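Side-chain contact in endoglucanase A (Clostridium acetobutylicum, PDB 3IK2), which probably hydrolyses internal beta-1,4-glucosidic bonds of cellulose, as a glycoside hydrolase family 44 endoglucanase built round a TIM-like barrel: residues S182-T187 and D194-S199. Sequence-based numbering, arbitrary orientation.
Sequences SLWPST and DKTKCS. With ACT (acetate ion), chain J.
Thr196 packs against Trp184 and Pro185 in a small van der Waals contact within the loop that leads from strand 174-177 of the TIM-like barrel, through the short helix 184-187, into helix 198-215. Strand 174-177, helix 198-215 and the parallel strand 220-226 follow one another as the fourth barrel strand, its helix and the fifth strand, which places the contact in a beta-to-alpha loop. Thr196 enters with both branches. Its OG1 lies 3.6 Å from Trp184 CE3, obliquely to the indole, while CG2, anti to the backbone N, comes to 3.9 Å from the same CE3 and extends the contact to the neighbouring CZ3. Thr196 is buried, and its hydroxyl hydrogen-bonds to the backbone O of Pro181, one residue before the 182-187 segment; with that bond satisfying OG1, its approach to the indole and to Pro185 is one of van der Waals packing. On the pyrrole side of the indole, NE1 hydrogen-bonds to Asp178 OD1, and His192 also meets the ring.

Pro185, partly exposed, touches both the backbone of Asp194 and the side chain of Thr196. Its CD is 3.9 Å from Thr196 OG1, the two side chains crossing at about a right angle, and its CB rests 3.5 Å from the backbone O of Asp194. An acetate ion, probably from the crystallisation liquor, lies at Lys195 N, but the modelled bond is so short that its geometry is doubtful. A water bridges the two backbones, donating to Ser182 O at 2.6 Å and accepting from Thr196 N at 3.2 Å.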
loop_
_atom_site.group_PDB
_atom_site.type_symbol
_atom_site.label_atom_id
_atom_site.label_comp_id
_atom_site.label_asym_id
_atom_site.label_seq_id
_atom_site.Cartn_x
_atom_site.Cartn_y
_atom_site.Cartn_z
ATOM N N SER A 182 0.597 11.561 13.178
ATOM C CA SER A 182 0.214 12.974 13.261
ATOM C C SER A 182 -1.314 13.136 13.387
ATOM O O SER A 182 -1.810 14.211 13.740
ATOM C CB SER A 182 0.788 13.782 12.079
ATOM O OG SER A 182 0.027 13.646 10.886
ATOM N N LEU A 183 -2.064 12.058 13.115
ATOM C CA LEU A 183 -3.493 12.078 13.352
ATOM C C LEU A 183 -3.889 11.466 14.694
ATOM O O LEU A 183 -5.052 11.367 14.981
ATOM C CB LEU A 183 -4.242 11.367 12.210
ATOM C CG LEU A 183 -4.184 12.061 10.861
ATOM C CD1 LEU A 183 -5.179 11.396 9.871
ATOM C CD2 LEU A 183 -4.465 13.547 11.042
ATOM N N TRP A 184 -2.935 11.067 15.526
ATOM C CA TRP A 184 -3.305 10.472 16.819
ATOM C C TRP A 184 -4.280 11.333 17.617
ATOM O O TRP A 184 -5.219 10.790 18.154
ATOM C CB TRP A 184 -2.089 10.151 17.684
ATOM C CG TRP A 184 -1.341 8.925 17.275
ATOM C CD1 TRP A 184 -1.818 7.859 16.544
ATOM C CD2 TRP A 184 0.023 8.624 17.576
ATOM N NE1 TRP A 184 -0.830 6.929 16.357
ATOM C CE2 TRP A 184 0.310 7.359 16.995
ATOM C CE3 TRP A 184 1.034 9.302 18.260
ATOM C CZ2 TRP A 184 1.573 6.752 17.092
ATOM C CZ3 TRP A 184 2.311 8.700 18.336
ATOM C CH2 TRP A 184 2.557 7.448 17.759
ATOM N N PRO A 185 -4.049 12.672 17.715
ATOM C CA PRO A 185 -4.964 13.519 18.514
ATOM C C PRO A 185 -6.379 13.669 17.957
ATOM O O PRO A 185 -7.304 13.943 18.723
ATOM C CB PRO A 185 -4.261 14.892 18.533
ATOM C CG PRO A 185 -3.432 14.904 17.289
ATOM C CD PRO A 185 -2.948 13.470 17.130
ATOM N N SER A 186 -6.561 13.535 16.645
ATOM C CA SER A 186 -7.901 13.690 16.087
ATOM C C SER A 186 -8.583 12.366 15.804
ATOM O O SER A 186 -9.799 12.292 15.838
ATOM C CB SER A 186 -7.896 14.585 14.857
ATOM O OG SER A 186 -6.971 14.111 13.938
ATOM N N THR A 187 -7.801 11.334 15.496
ATOM C CA THR A 187 -8.331 9.993 15.367
ATOM C C THR A 187 -8.504 9.333 16.758
ATOM O O THR A 187 -9.540 8.665 17.016
ATOM C CB THR A 187 -7.443 9.113 14.471
ATOM O OG1 THR A 187 -7.376 9.676 13.160
ATOM C CG2 THR A 187 -8.027 7.672 14.365
ATOM N N ASP A 194 -2.787 15.313 22.808
ATOM C CA ASP A 194 -1.888 16.340 22.306
ATOM C C ASP A 194 -1.394 16.095 20.881
ATOM O O ASP A 194 -1.292 14.969 20.424
ATOM C CB ASP A 194 -0.671 16.483 23.215
ATOM C CG ASP A 194 -1.025 16.910 24.652
ATOM O OD1 ASP A 194 -2.119 17.444 24.936
ATOM O OD2 ASP A 194 -0.161 16.703 25.515
ATOM N N LYS A 195 -1.057 17.171 20.189
ATOM C CA LYS A 195 -0.389 17.057 18.895
ATOM C C LYS A 195 0.887 16.207 18.998
ATOM O O LYS A 195 1.622 16.273 19.977
ATOM C CB LYS A 195 -0.126 18.456 18.318
ATOM C CG LYS A 195 -1.404 19.082 17.687
ATOM C CD LYS A 195 -1.089 20.350 16.876
ATOM C CE LYS A 195 -2.136 20.588 15.756
ATOM N NZ LYS A 195 -1.953 21.865 14.909
ATOM N N THR A 196 1.123 15.371 18.001
ATOM C CA THR A 196 2.323 14.549 17.954
ATOM C C THR A 196 3.520 15.381 17.483
ATOM O O THR A 196 3.472 16.040 16.466
ATOM C CB THR A 196 2.130 13.361 16.993
ATOM O OG1 THR A 196 0.841 12.756 17.232
ATOM C CG2 THR A 196 3.263 12.362 17.137
ATOM N N LYS A 197 4.603 15.341 18.235
ATOM C CA LYS A 197 5.779 16.086 17.865
ATOM C C LYS A 197 6.597 15.303 16.841
ATOM O O LYS A 197 6.541 14.070 16.786
ATOM C CB LYS A 197 6.620 16.377 19.096
ATOM C CG LYS A 197 6.049 17.440 20.002
ATOM C CD LYS A 197 6.991 17.582 21.207
ATOM C CE LYS A 197 6.658 18.770 22.071
ATOM N NZ LYS A 197 5.369 18.539 22.771
ATOM N N CYS A 198 7.322 16.047 16.007
ATOM C CA CYS A 198 8.297 15.466 15.097
ATOM C C CYS A 198 9.294 14.654 15.898
ATOM O O CYS A 198 9.582 13.514 15.558
ATOM C CB CYS A 198 9.020 16.562 14.291
ATOM S SG CYS A 198 7.910 17.481 13.275
ATOM N N SER A 199 9.789 15.223 16.990
ATOM C CA SER A 199 10.738 14.489 17.858
ATOM C C SER A 199 10.105 13.235 18.512
ATOM O O SER A 199 10.781 12.204 18.681
ATOM C CB SER A 199 11.292 15.412 18.944
ATOM O OG SER A 199 10.277 15.710 19.880
HETATM C C ACT J . -1.250 20.193 21.895
HETATM O O ACT J . -1.722 19.346 21.123
HETATM O OXT ACT J . -2.118 20.819 22.542
HETATM C CH3 ACT J . 0.233 20.421 22.026
HETATM O O HOH W 1 -0.701 15.843 15.421
#